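PDB 5CYV: transcriptional regulator from Rhodococcus jostii, which binds p-coumaroyl-CoA and, as a MarR-family transcriptional regulator, probably binds DNA to control genes of p-hydroxycinnamate metabolism. Local coordinates for residues B[40-45]-B[60-65]; B[28-33]-B[107-112]; B[33-38]-B[79-84]. All coordinates share one frame; numbering follows the deposited sequence. Where two conformers were deposited one is given.

How the contacts relate
Contacts 1 and 3 lie in the winged helix-turn-helix part of a MarR-type subunit; contact 2 ties the helix before it, 11-30, to the long helix 100-121 after it. Contacts 2 and 3 share T33, in the turn after helix 11-30, and helix 37-47 serves contacts 1 and 3. Centre to centre, contact 1 is about 17 Å from contact 2, and contact 3 about 12 Å from both; contact 1 lies nearest the centre of the chain. Contacts 1 and 3 fall within the chain span of contact 2. Y40 packs on L30 and A109, joining contacts 1 and 2, while p-coumaroyl-CoA touches contacts 1 and 3 and thus rests on helices of the probable DNA-binding region.

Contact 1 of 3, residues B[40-45]-B[60-65]; sequences YSVLVL and ATMGLD. With WCA (p-coumaroyl-CoA), chain J.
T61 meets L45 tip to tip: its CG2 lies 4.0 Å from L45 CD2, and L45 CD1 is equally near the same methyl. With CG2 anti to the backbone N, the T61 methyl is presented to helix 37-47, while OG1 stands beside its own backbone N and is hydrogen-bonded to the carbonyl of G57. F13 of the second subunit also packs on T61. M62 comes next and covers more of the contact than any other residue here. Its chain runs out straight and then bends at chi3 (67°), which lays the thioether against S41 and V42. The sulfur SD is 3.8 Å from V42 CG2, the two side chains crossing at about a right angle, and the methyl CE sits 3.8 Å from S41 CB. Farther back, M62 CG faces L45 CD1. These are apolar contacts throughout; no hydrogen bond joins the two segments.

Helices 37-47 and 55-62 belong to the MarR-type helix-turn-helix region, and the seam between them forms part of the p-coumaroyl-CoA pocket. M62 CE approaches the thioester sulfur SBO of the ligand at 4.0 Å, and the M62 carbonyl oxygen lies close to ligand CBA. S41 OG, hydrogen-bonded to the V37 carbonyl, is 3.4 Å from CAV on the coumaroyl ring. Y40 meets that ring with its own edge, CE2 standing 3.9 Å from ligand CAT, while V44 CG2 lies over one face of the tyrosine. At G63 the helix ends in a Schellman motif with positive phi (67°), and the chain turns on to L64, whose side chain packs on R38 and I69.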
loop_
_atom_site.group_PDB
_atom_site.type_symbol
_atom_site.label_atom_id
_atom_site.label_comp_id
_atom_site.label_asym_id
_atom_site.label_seq_id
_atom_site.Cartn_x
_atom_site.Cartn_y
_atom_site.Cartn_z
ATOM N N TYR B 40 -1.252 3.176 -15.197
ATOM C CA TYR B 40 -1.729 1.844 -15.484
ATOM C C TYR B 40 -3.114 1.570 -14.968
ATOM O O TYR B 40 -3.954 1.003 -15.701
ATOM C CB TYR B 40 -0.713 0.814 -14.895
ATOM C CG TYR B 40 -1.172 -0.604 -14.894
ATOM C CD1 TYR B 40 -1.173 -1.359 -16.043
ATOM C CD2 TYR B 40 -1.608 -1.208 -13.677
ATOM C CE1 TYR B 40 -1.607 -2.684 -16.043
ATOM C CE2 TYR B 40 -2.003 -2.535 -13.663
ATOM C CZ TYR B 40 -1.991 -3.274 -14.852
ATOM O OH TYR B 40 -2.461 -4.558 -14.862
ATOM N N SER B 41 -3.394 1.964 -13.732
ATOM C CA SER B 41 -4.724 1.707 -13.175
ATOM C C SER B 41 -5.815 2.398 -14.009
ATOM O O SER B 41 -6.856 1.789 -14.254
ATOM C CB SER B 41 -4.816 2.224 -11.735
ATOM O OG SER B 41 -3.857 1.545 -10.894
ATOM N N VAL B 42 -5.572 3.653 -14.400
ATOM C CA VAL B 42 -6.580 4.338 -15.225
ATOM C C VAL B 42 -6.822 3.651 -16.556
ATOM O O VAL B 42 -7.982 3.426 -16.945
ATOM C CB VAL B 42 -6.176 5.791 -15.454
ATOM C CG1 VAL B 42 -7.181 6.514 -16.387
ATOM C CG2 VAL B 42 -6.119 6.497 -14.088
ATOM N N LEU B 43 -5.723 3.223 -17.179
ATOM C CA LEU B 43 -5.811 2.516 -18.471
ATOM C C LEU B 43 -6.609 1.207 -18.306
ATOM O O LEU B 43 -7.506 0.883 -19.124
ATOM C CB LEU B 43 -4.403 2.294 -19.026
ATOM C CG LEU B 43 -4.434 1.531 -20.358
ATOM C CD1 LEU B 43 -5.222 2.308 -21.424
ATOM C CD2 LEU B 43 -2.996 1.326 -20.851
ATOM N N VAL B 44 -6.308 0.436 -17.247
ATOM C CA VAL B 44 -7.002 -0.815 -17.015
ATOM C C VAL B 44 -8.489 -0.546 -16.818
ATOM O O VAL B 44 -9.365 -1.223 -17.404
ATOM C CB VAL B 44 -6.420 -1.492 -15.814
ATOM C CG1 VAL B 44 -7.356 -2.616 -15.313
ATOM C CG2 VAL B 44 -5.057 -2.052 -16.207
ATOM N N LEU B 45 -8.796 0.489 -16.035
ATOM C CA LEU B 45 -10.217 0.743 -15.734
ATOM C C LEU B 45 -10.968 1.227 -16.973
ATOM O O LEU B 45 -12.144 0.872 -17.157
ATOM C CB LEU B 45 -10.357 1.757 -14.573
ATOM C CG LEU B 45 -9.897 1.173 -13.233
ATOM C CD1 LEU B 45 -9.714 2.296 -12.216
ATOM C CD2 LEU B 45 -10.860 0.158 -12.671
ATOM N N ALA B 60 -13.025 6.880 -7.600
ATOM C CA ALA B 60 -13.598 6.142 -6.478
ATOM C C ALA B 60 -12.889 4.790 -6.377
ATOM O O ALA B 60 -12.550 4.340 -5.262
ATOM C CB ALA B 60 -15.095 5.949 -6.679
ATOM N N THR B 61 -12.623 4.166 -7.525
ATOM C CA THR B 61 -11.934 2.860 -7.460
ATOM C C THR B 61 -10.519 3.003 -6.925
ATOM O O THR B 61 -10.065 2.185 -6.128
ATOM C CB THR B 61 -11.906 2.174 -8.837
ATOM O OG1 THR B 61 -13.246 1.914 -9.261
ATOM C CG2 THR B 61 -11.148 0.844 -8.787
ATOM N N MET B 62 -9.849 4.089 -7.296
ATOM C CA MET B 62 -8.466 4.328 -6.874
ATOM C C MET B 62 -8.377 4.998 -5.517
ATOM O O MET B 62 -7.266 5.180 -5.018
ATOM C CB MET B 62 -7.741 5.172 -7.942
ATOM C CG MET B 62 -7.610 4.379 -9.229
ATOM S SD MET B 62 -6.847 5.310 -10.565
ATOM C CE MET B 62 -5.111 5.535 -9.935
ATOM N N GLY B 63 -9.493 5.385 -4.902
ATOM C CA GLY B 63 -9.487 6.122 -3.629
ATOM C C GLY B 63 -8.922 7.520 -3.736
ATOM O O GLY B 63 -8.425 8.035 -2.737
ATOM N N LEU B 64 -9.083 8.168 -4.896
ATOM C CA LEU B 64 -8.494 9.505 -5.134
ATOM C C LEU B 64 -9.589 10.498 -5.385
ATOM O O LEU B 64 -10.693 10.120 -5.755
ATOM C CB LEU B 64 -7.530 9.501 -6.321
ATOM C CG LEU B 64 -6.316 8.599 -6.106
ATOM C CD1 LEU B 64 -5.608 8.441 -7.358
ATOM C CD2 LEU B 64 -5.380 9.213 -5.006
ATOM N N ASP B 65 -9.321 11.778 -5.154
ATOM C CA ASP B 65 -10.205 12.801 -5.690
ATOM C C ASP B 65 -10.184 12.823 -7.199
ATOM O O ASP B 65 -9.160 12.572 -7.840
ATOM C CB ASP B 65 -9.800 14.185 -5.207
ATOM C CG ASP B 65 -10.058 14.383 -3.754
ATOM O OD1 ASP B 65 -10.949 13.690 -3.213
ATOM O OD2 ASP B 65 -9.364 15.235 -3.162
HETATM C C4 WCA J . -1.679 16.286 8.259
HETATM C C5 WCA J . -0.329 16.555 8.464
HETATM C C6 WCA J . 0.017 17.636 9.357
HETATM C C8 WCA J . -0.454 14.861 7.055
HETATM N N1 WCA J . -0.982 18.330 9.949
HETATM N N3 WCA J . -2.619 17.042 8.900
HETATM C CAV WCA J . -2.397 -0.892 -9.034
HETATM C CAT WCA J . -2.273 -1.982 -9.840
HETATM C CBS WCA J . -1.646 -3.110 -9.290
HETATM O OAJ WCA J . -1.497 -4.265 -10.103
HETATM C CAU WCA J . -1.205 -3.142 -8.010
HETATM C CAW WCA J . -1.340 -2.034 -7.166
HETATM C CBT WCA J . -1.961 -0.933 -7.703
HETATM C CAR WCA J . -2.112 0.197 -6.765
HETATM C CAQ WCA J . -2.951 1.324 -7.155
HETATM C CBP WCA J . -3.183 2.287 -6.010
HETATM O OAD WCA J . -3.002 2.140 -4.850
HETATM S SBO WCA J . -3.844 3.777 -6.624
HETATM C CBA WCA J . -4.140 4.633 -5.044
HETATM C CAY WCA J . -2.989 5.689 -4.773
HETATM N NBH WCA J . -1.861 5.082 -4.156
HETATM C CBQ WCA J . -0.550 5.259 -4.795
HETATM O OAE WCA J . -0.359 5.988 -5.775
HETATM C CBB WCA J . 0.619 4.595 -4.138
HETATM C CAZ WCA J . 1.518 5.611 -3.376
HETATM N NBI WCA J . 0.903 6.210 -2.174
HETATM C CBR WCA J . 0.230 7.425 -2.154
HETATM O OAF WCA J . 0.041 7.991 -3.235
HETATM C CBX WCA J . -0.245 8.026 -0.840
HETATM O OAK WCA J . 0.483 7.365 0.234
HETATM C CCD WCA J . -1.758 7.860 -0.644
HETATM C CAA WCA J . -2.047 6.353 -0.376
HETATM C CAB WCA J . -2.575 8.409 -1.835
HETATM C CBD WCA J . -2.171 8.637 0.650
HETATM O OBK WCA J . -1.675 9.971 0.366
HETATM P PCG WCA J . -2.186 11.210 1.261
HETATM O OAP WCA J . -3.681 11.164 1.269
HETATM O OAI WCA J . -1.467 12.445 0.664
HETATM O OBN WCA J . -1.770 10.883 2.727
HETATM P PCF WCA J . -0.576 11.267 3.656
HETATM O OAO WCA J . 0.258 12.227 2.804
HETATM O OAH WCA J . -0.000 10.048 4.364
HETATM O "O5'" WCA J . -1.279 12.135 4.828
HETATM C "C5'" WCA J . -2.307 11.571 5.640
HETATM C "C4'" WCA J . -3.449 12.440 6.082
HETATM O "O4'" WCA J . -2.917 13.365 7.315
HETATM C "C3'" WCA J . -3.891 13.311 5.144
HETATM O "O3'" WCA J . -5.260 13.763 5.461
HETATM P PCE WCA J . -6.485 13.371 4.552
HETATM O OAM WCA J . -6.512 11.885 4.393
HETATM O OAN WCA J . -6.357 14.026 3.206
HETATM O OAG WCA J . -7.748 13.838 5.225
HETATM C "C2'" WCA J . -2.966 14.536 5.315
HETATM O "O2'" WCA J . -3.446 15.663 4.728
HETATM C "C1'" WCA J . -2.895 14.604 6.885
HETATM N N9 WCA J . -1.697 15.226 7.369
HETATM N N7 WCA J . 0.402 15.657 7.703
HETATM C C2 WCA J . -2.248 18.042 9.730
HETATM N N6 WCA J . 1.393 17.942 9.595
#

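Contact 2 of 3, residues B[28-33]-B[107-112]; sequences KALVPT and DDAKAR
Where helix 11-30 runs out into a 3-10 turn, it packs on the long helix 100-121, a helix-to-helix junction within the MarR-type fold that is held by side chains and water without a direct hydrogen bond between the segments. A29 and R112 bring the backbones nearest, with CA atoms 5.8 Å apart. The aliphatic part of R112 runs over the end of helix 11-30, its CD 3.4 Å from the A29 carbonyl oxygen. Beyond, the guanidinium has P32 over one face, CB lying above the centre of the group and CG 3.7 Å from NH1.

R112 grips D108, one turn earlier, side-on with NE and NH2, one nitrogen to each carboxylate oxygen. NE gives an almost straight bond to OD2 (2.8 Å, 174°), in the guanidinium plane but from above the carboxylate plane, while NH2 reaches the syn lone pair of OD1 at a poorer angle. This two-point grip probably limits rotation of the guanidinium and helps keep one face against P32.

T33 fills the angle between D108, A109 and R112 with its methyl, CG2 lying 3.4 Å from D108 OD2. Its OG1 takes the position between backbone N and carbonyl carbon (chi1 75°), from which it bonds the L30 carbonyl in plane on a lone pair; the T33 backbone N binds that oxygen too. Deeper in, L30 CD2 rests on A109 CB at 3.8 Å, close to Y40. Water 1 bridges the two segments, donating to A29 O and accepting from R112 NH1 at 2.9 Å.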
loop_
_atom_site.group_PDB
_atom_site.type_symbol
_atom_site.label_atom_id
_atom_site.label_comp_id
_atom_site.label_asym_id
_atom_site.label_seq_id
_atom_site.Cartn_x
_atom_site.Cartn_y
_atom_site.Cartn_z
ATOM N N LYS B 28 8.289 -1.369 -11.274
ATOM C CA LYS B 28 9.422 -1.942 -11.985
ATOM C C LYS B 28 8.926 -2.800 -13.153
ATOM O O LYS B 28 9.504 -2.713 -14.250
ATOM C CB LYS B 28 10.282 -2.778 -11.032
ATOM C CG LYS B 28 11.061 -1.911 -10.009
ATOM C CD LYS B 28 11.887 -2.781 -9.067
ATOM C CE LYS B 28 12.569 -1.921 -8.007
ATOM N NZ LYS B 28 11.594 -1.121 -7.181
ATOM N N ALA B 29 7.898 -3.631 -12.972
ATOM C CA ALA B 29 7.435 -4.445 -14.089
ATOM C C ALA B 29 6.931 -3.612 -15.255
ATOM O O ALA B 29 7.012 -4.031 -16.414
ATOM C CB ALA B 29 6.317 -5.390 -13.564
ATOM N N LEU B 30 6.394 -2.444 -14.933
ATOM C CA LEU B 30 5.806 -1.571 -15.928
ATOM C C LEU B 30 6.820 -0.733 -16.720
ATOM O O LEU B 30 6.423 -0.114 -17.712
ATOM C CB LEU B 30 4.804 -0.601 -15.276
ATOM C CG LEU B 30 3.503 -1.263 -14.838
ATOM C CD1 LEU B 30 2.750 -0.220 -14.059
ATOM C CD2 LEU B 30 2.678 -1.760 -16.022
ATOM N N VAL B 31 8.106 -0.695 -16.315
ATOM C CA VAL B 31 9.109 0.164 -16.990
ATOM C C VAL B 31 9.055 0.043 -18.535
ATOM O O VAL B 31 8.974 1.074 -19.236
ATOM C CB VAL B 31 10.510 -0.100 -16.435
ATOM C CG1 VAL B 31 11.519 0.571 -17.345
ATOM C CG2 VAL B 31 10.556 0.476 -15.028
ATOM N N PRO B 32 8.980 -1.170 -19.128
ATOM C CA PRO B 32 8.938 -1.209 -20.609
ATOM C C PRO B 32 7.687 -0.611 -21.260
ATOM O O PRO B 32 7.735 -0.325 -22.460
ATOM C CB PRO B 32 9.011 -2.706 -20.935
ATOM C CG PRO B 32 9.552 -3.346 -19.691
ATOM C CD PRO B 32 9.168 -2.514 -18.534
ATOM N N THR B 33 6.624 -0.435 -20.496
ATOM C CA THR B 33 5.390 0.135 -21.006
ATOM C C THR B 33 5.337 1.637 -20.905
ATOM O O THR B 33 4.434 2.246 -21.443
ATOM C CB THR B 33 4.180 -0.420 -20.234
ATOM O OG1 THR B 33 4.112 0.195 -18.935
ATOM C CG2 THR B 33 4.236 -1.953 -20.089
ATOM N N ASP B 107 -2.956 -4.963 -22.533
ATOM C CA ASP B 107 -2.769 -6.409 -22.499
ATOM C C ASP B 107 -1.302 -6.735 -22.141
ATOM O O ASP B 107 -1.050 -7.662 -21.371
ATOM C CB ASP B 107 -3.127 -7.023 -23.844
ATOM C CG ASP B 107 -4.609 -7.122 -24.027
ATOM O OD1 ASP B 107 -5.355 -6.937 -23.039
ATOM O OD2 ASP B 107 -5.023 -7.397 -25.149
ATOM N N ASP B 108 -0.371 -6.015 -22.742
ATOM C CA ASP B 108 1.064 -6.198 -22.458
ATOM C C ASP B 108 1.360 -5.881 -20.991
ATOM O O ASP B 108 2.014 -6.641 -20.271
ATOM C CB ASP B 108 1.858 -5.309 -23.388
ATOM C CG ASP B 108 3.325 -5.368 -23.109
ATOM O OD1 ASP B 108 4.006 -6.294 -23.664
ATOM O OD2 ASP B 108 3.798 -4.486 -22.345
ATOM N N ALA B 109 0.815 -4.760 -20.531
ATOM C CA ALA B 109 1.104 -4.322 -19.194
ATOM C C ALA B 109 0.506 -5.234 -18.119
ATOM O O ALA B 109 1.148 -5.493 -17.083
ATOM C CB ALA B 109 0.563 -2.848 -19.010
ATOM N N LYS B 110 -0.726 -5.728 -18.372
ATOM C CA LYS B 110 -1.341 -6.576 -17.383
ATOM C C LYS B 110 -0.612 -7.934 -17.313
ATOM O O LYS B 110 -0.534 -8.504 -16.247
ATOM C CB LYS B 110 -2.801 -6.820 -17.692
ATOM C CG LYS B 110 -3.416 -7.615 -16.524
ATOM C CD LYS B 110 -4.888 -7.434 -16.466
ATOM C CE LYS B 110 -5.548 -8.609 -15.731
ATOM N NZ LYS B 110 -4.972 -8.957 -14.414
ATOM N N ALA B 111 -0.093 -8.395 -18.447
ATOM C CA ALA B 111 0.687 -9.648 -18.423
ATOM C C ALA B 111 1.925 -9.441 -17.502
ATOM O O ALA B 111 2.253 -10.323 -16.675
ATOM C CB ALA B 111 1.102 -10.038 -19.813
ATOM N N ARG B 112 2.626 -8.327 -17.668
ATOM C CA ARG B 112 3.768 -8.009 -16.781
ATOM C C ARG B 112 3.406 -7.891 -15.335
ATOM O O ARG B 112 4.065 -8.487 -14.466
ATOM C CB ARG B 112 4.442 -6.686 -17.245
ATOM C CG ARG B 112 5.006 -6.815 -18.673
ATOM C CD ARG B 112 5.536 -5.416 -19.143
ATOM N NE ARG B 112 5.794 -5.477 -20.569
ATOM C CZ ARG B 112 6.853 -6.034 -21.136
ATOM N NH1 ARG B 112 7.858 -6.535 -20.396
ATOM N NH2 ARG B 112 6.915 -6.134 -22.476
HETATM O O HOH W 1 8.413 -6.205 -17.548
HETATM O O HOH W 2 5.559 -2.736 -23.613
#

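Contact 3 of 3, residues B[33-38]-B[79-84]. With WCA (p-coumaroyl-CoA), chain J.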
loop_
_atom_site.group_PDB
_atom_site.type_symbol
_atom_site.label_atom_id
_atom_site.label_comp_id
_atom_site.label_asym_id
_atom_site.label_seq_id
_atom_site.Cartn_x
_atom_site.Cartn_y
_atom_site.Cartn_z
ATOM N N THR B 33 6.624 -0.435 -20.496
ATOM C CA THR B 33 5.390 0.135 -21.006
ATOM C C THR B 33 5.337 1.637 -20.905
ATOM O O THR B 33 4.434 2.246 -21.443
ATOM C CB THR B 33 4.180 -0.420 -20.234
ATOM O OG1 THR B 33 4.112 0.195 -18.935
ATOM C CG2 THR B 33 4.236 -1.953 -20.089
ATOM N N GLY B 34 6.249 2.188 -20.126
ATOM C CA GLY B 34 6.218 3.619 -19.842
ATOM C C GLY B 34 5.148 4.056 -18.865
ATOM O O GLY B 34 5.023 5.263 -18.650
ATOM N N LEU B 35 4.384 3.135 -18.317
ATOM C CA LEU B 35 3.318 3.447 -17.371
ATOM C C LEU B 35 3.901 3.331 -15.958
ATOM O O LEU B 35 4.962 2.730 -15.766
ATOM C CB LEU B 35 2.154 2.463 -17.474
ATOM C CG LEU B 35 1.532 2.444 -18.895
ATOM C CD1 LEU B 35 0.624 1.251 -18.938
ATOM C CD2 LEU B 35 0.773 3.715 -19.123
ATOM N N ARG B 36 3.148 3.812 -14.985
ATOM C CA ARG B 36 3.417 3.665 -13.567
ATOM C C ARG B 36 2.110 3.210 -12.891
ATOM O O ARG B 36 1.145 3.067 -13.542
ATOM C CB ARG B 36 4.017 4.899 -12.922
ATOM C CG ARG B 36 5.496 5.044 -13.189
ATOM C CD ARG B 36 6.045 6.380 -12.776
ATOM N NE ARG B 36 5.799 6.721 -11.404
ATOM C CZ ARG B 36 6.429 6.215 -10.380
ATOM N NH1 ARG B 36 7.374 5.335 -10.547
ATOM N NH2 ARG B 36 6.123 6.633 -9.181
ATOM N N VAL B 37 2.138 2.983 -11.595
ATOM C CA VAL B 37 0.965 2.330 -11.022
ATOM C C VAL B 37 -0.341 3.139 -11.279
ATOM O O VAL B 37 -1.348 2.526 -11.653
ATOM C CB VAL B 37 1.077 2.061 -9.503
ATOM C CG1 VAL B 37 2.195 1.034 -9.107
ATOM C CG2 VAL B 37 1.180 3.300 -8.736
ATOM N N ARG B 38 -0.307 4.468 -11.145
ATOM C CA ARG B 38 -1.590 5.193 -11.353
ATOM C C ARG B 38 -2.032 5.278 -12.819
ATOM O O ARG B 38 -3.222 5.056 -13.089
ATOM C CB ARG B 38 -1.510 6.617 -10.779
ATOM C CG ARG B 38 -1.409 6.637 -9.247
ATOM C CD ARG B 38 -1.582 8.066 -8.764
ATOM N NE ARG B 38 -1.478 8.120 -7.281
ATOM C CZ ARG B 38 -1.801 9.163 -6.549
ATOM N NH1 ARG B 38 -1.619 9.126 -5.211
ATOM N NH2 ARG B 38 -2.326 10.296 -7.117
ATOM N N ARG B 79 -0.327 10.041 -25.198
ATOM C CA ARG B 79 0.263 8.868 -25.826
ATOM C C ARG B 79 -0.681 8.144 -26.747
ATOM O O ARG B 79 -0.310 7.107 -27.314
ATOM C CB ARG B 79 0.761 7.874 -24.759
ATOM C CG ARG B 79 2.008 8.309 -24.004
ATOM C CD ARG B 79 2.409 7.218 -23.025
ATOM N NE ARG B 79 2.881 6.014 -23.727
ATOM C CZ ARG B 79 3.252 4.890 -23.082
ATOM N NH1 ARG B 79 3.239 4.834 -21.774
ATOM N NH2 ARG B 79 3.646 3.823 -23.775
ATOM N N GLY B 80 -1.909 8.645 -26.894
ATOM C CA GLY B 80 -2.835 8.000 -27.816
ATOM C C GLY B 80 -3.434 6.692 -27.265
ATOM O O GLY B 80 -3.928 5.850 -28.016
ATOM N N LEU B 81 -3.433 6.570 -25.959
ATOM C CA LEU B 81 -3.888 5.334 -25.326
ATOM C C LEU B 81 -5.348 5.432 -24.871
ATOM O O LEU B 81 -6.023 4.423 -24.729
ATOM C CB LEU B 81 -3.015 4.990 -24.108
ATOM C CG LEU B 81 -1.530 4.841 -24.421
ATOM C CD1 LEU B 81 -0.708 4.677 -23.144
ATOM C CD2 LEU B 81 -1.353 3.585 -25.323
ATOM N N VAL B 82 -5.805 6.652 -24.558
ATOM C CA VAL B 82 -7.239 6.862 -24.278
ATOM C C VAL B 82 -7.652 8.123 -24.974
ATOM O O VAL B 82 -6.796 8.939 -25.373
ATOM C CB VAL B 82 -7.568 7.002 -22.750
ATOM C CG1 VAL B 82 -7.123 5.796 -21.948
ATOM C CG2 VAL B 82 -6.921 8.284 -22.120
ATOM N N VAL B 83 -8.963 8.296 -25.129
ATOM C CA VAL B 83 -9.534 9.498 -25.693
ATOM C C VAL B 83 -10.636 9.972 -24.751
ATOM O O VAL B 83 -11.367 9.155 -24.207
ATOM C CB VAL B 83 -10.130 9.260 -27.111
ATOM C CG1 VAL B 83 -10.914 10.454 -27.534
ATOM C CG2 VAL B 83 -9.015 9.057 -28.101
ATOM N N ARG B 84 -10.746 11.269 -24.557
ATOM C CA ARG B 84 -11.911 11.788 -23.857
ATOM C C ARG B 84 -13.057 11.882 -24.840
ATOM O O ARG B 84 -12.976 12.640 -25.849
ATOM C CB ARG B 84 -11.606 13.149 -23.247
ATOM C CG ARG B 84 -10.597 13.112 -22.110
ATOM C CD ARG B 84 -10.476 14.512 -21.494
ATOM N NE ARG B 84 -9.848 14.487 -20.162
ATOM C CZ ARG B 84 -8.566 14.743 -19.935
ATOM N NH1 ARG B 84 -7.763 15.009 -20.971
ATOM N NH2 ARG B 84 -8.077 14.760 -18.694
HETATM C C4 WCA J . -1.679 16.286 8.259
HETATM C C5 WCA J . -0.329 16.555 8.464
HETATM C C6 WCA J . 0.017 17.636 9.357
HETATM C C8 WCA J . -0.454 14.861 7.055
HETATM N N1 WCA J . -0.982 18.330 9.949
HETATM N N3 WCA J . -2.619 17.042 8.900
HETATM C CAV WCA J . -2.397 -0.892 -9.034
HETATM C CAT WCA J . -2.273 -1.982 -9.840
HETATM C CBS WCA J . -1.646 -3.110 -9.290
HETATM O OAJ WCA J . -1.497 -4.265 -10.103
HETATM C CAU WCA J . -1.205 -3.142 -8.010
HETATM C CAW WCA J . -1.340 -2.034 -7.166
HETATM C CBT WCA J . -1.961 -0.933 -7.703
HETATM C CAR WCA J . -2.112 0.197 -6.765
HETATM C CAQ WCA J . -2.951 1.324 -7.155
HETATM C CBP WCA J . -3.183 2.287 -6.010
HETATM O OAD WCA J . -3.002 2.140 -4.850
HETATM S SBO WCA J . -3.844 3.777 -6.624
HETATM C CBA WCA J . -4.140 4.633 -5.044
HETATM C CAY WCA J . -2.989 5.689 -4.773
HETATM N NBH WCA J . -1.861 5.082 -4.156
HETATM C CBQ WCA J . -0.550 5.259 -4.795
HETATM O OAE WCA J . -0.359 5.988 -5.775
HETATM C CBB WCA J . 0.619 4.595 -4.138
HETATM C CAZ WCA J . 1.518 5.611 -3.376
HETATM N NBI WCA J . 0.903 6.210 -2.174
HETATM C CBR WCA J . 0.230 7.425 -2.154
HETATM O OAF WCA J . 0.041 7.991 -3.235
HETATM C CBX WCA J . -0.245 8.026 -0.840
HETATM O OAK WCA J . 0.483 7.365 0.234
HETATM C CCD WCA J . -1.758 7.860 -0.644
HETATM C CAA WCA J . -2.047 6.353 -0.376
HETATM C CAB WCA J . -2.575 8.409 -1.835
HETATM C CBD WCA J . -2.171 8.637 0.650
HETATM O OBK WCA J . -1.675 9.971 0.366
HETATM P PCG WCA J . -2.186 11.210 1.261
HETATM O OAP WCA J . -3.681 11.164 1.269
HETATM O OAI WCA J . -1.467 12.445 0.664
HETATM O OBN WCA J . -1.770 10.883 2.727
HETATM P PCF WCA J . -0.576 11.267 3.656
HETATM O OAO WCA J . 0.258 12.227 2.804
HETATM O OAH WCA J . -0.000 10.048 4.364
HETATM O "O5'" WCA J . -1.279 12.135 4.828
HETATM C "C5'" WCA J . -2.307 11.571 5.640
HETATM C "C4'" WCA J . -3.449 12.440 6.082
HETATM O "O4'" WCA J . -2.917 13.365 7.315
HETATM C "C3'" WCA J . -3.891 13.311 5.144
HETATM O "O3'" WCA J . -5.260 13.763 5.461
HETATM P PCE WCA J . -6.485 13.371 4.552
HETATM O OAM WCA J . -6.512 11.885 4.393
HETATM O OAN WCA J . -6.357 14.026 3.206
HETATM O OAG WCA J . -7.748 13.838 5.225
HETATM C "C2'" WCA J . -2.966 14.536 5.315
HETATM O "O2'" WCA J . -3.446 15.663 4.728
HETATM C "C1'" WCA J . -2.895 14.604 6.885
HETATM N N9 WCA J . -1.697 15.226 7.369
HETATM N N7 WCA J . 0.402 15.657 7.703
HETATM C C2 WCA J . -2.248 18.042 9.730
HETATM N N6 WCA J . 1.393 17.942 9.595
HETATM O O HOH W 3 3.052 6.905 -19.831
#
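R79 lays its guanidinium end-on against the carbonyl of T33, with NH1 and NH2 both bonded to the one oxygen at 2.9 Å. The oxygen lies in the guanidinium plane, so the two N-H groups straddle it like a fork and each bond is bent. NH1 comes in the carbonyl plane on a lone pair, whereas NH2 is tilted 34° from that plane. The bend at chi3 (68°) turns the group back toward the T33-L35 turn. L81 CD1 lies over one face of the guanidinium, offset toward its rim, and the L35 side chain crosses that of R79 obliquely, CD2 3.8 Å from NH1. Water 3, at the guanidinium edge, accepts from NH1 and donates to G34 O, giving the turn a second tie.

This joins the turn before helix 37-47 to the start of the wing, where G80 ends helix 70-78 in a Schellman motif and strand 82-87 begins the two-stranded antiparallel sheet of the winged helix-turn-helix fold. T33 OG1 accepts from the backbone N of L35, an ST turn, and also bonds the L30 carbonyl.

At the far end of the segment R38 faces p-coumaroyl-CoA instead. Its extended chain sends NE to ligand OAE in a nearly straight bond (2.8 Å, 171°), and NH1 reaches OAF at 2.8 Å, while NH2 is held by Q68. A leucine in place of R38 would probably leave both pantetheine carbonyl oxygens without these donors and Q68 without its guanidinium partner. R36, at the N-cap, instead salt-bridges a phosphate oxygen (OAI) of a second p-coumaroyl-CoA molecule.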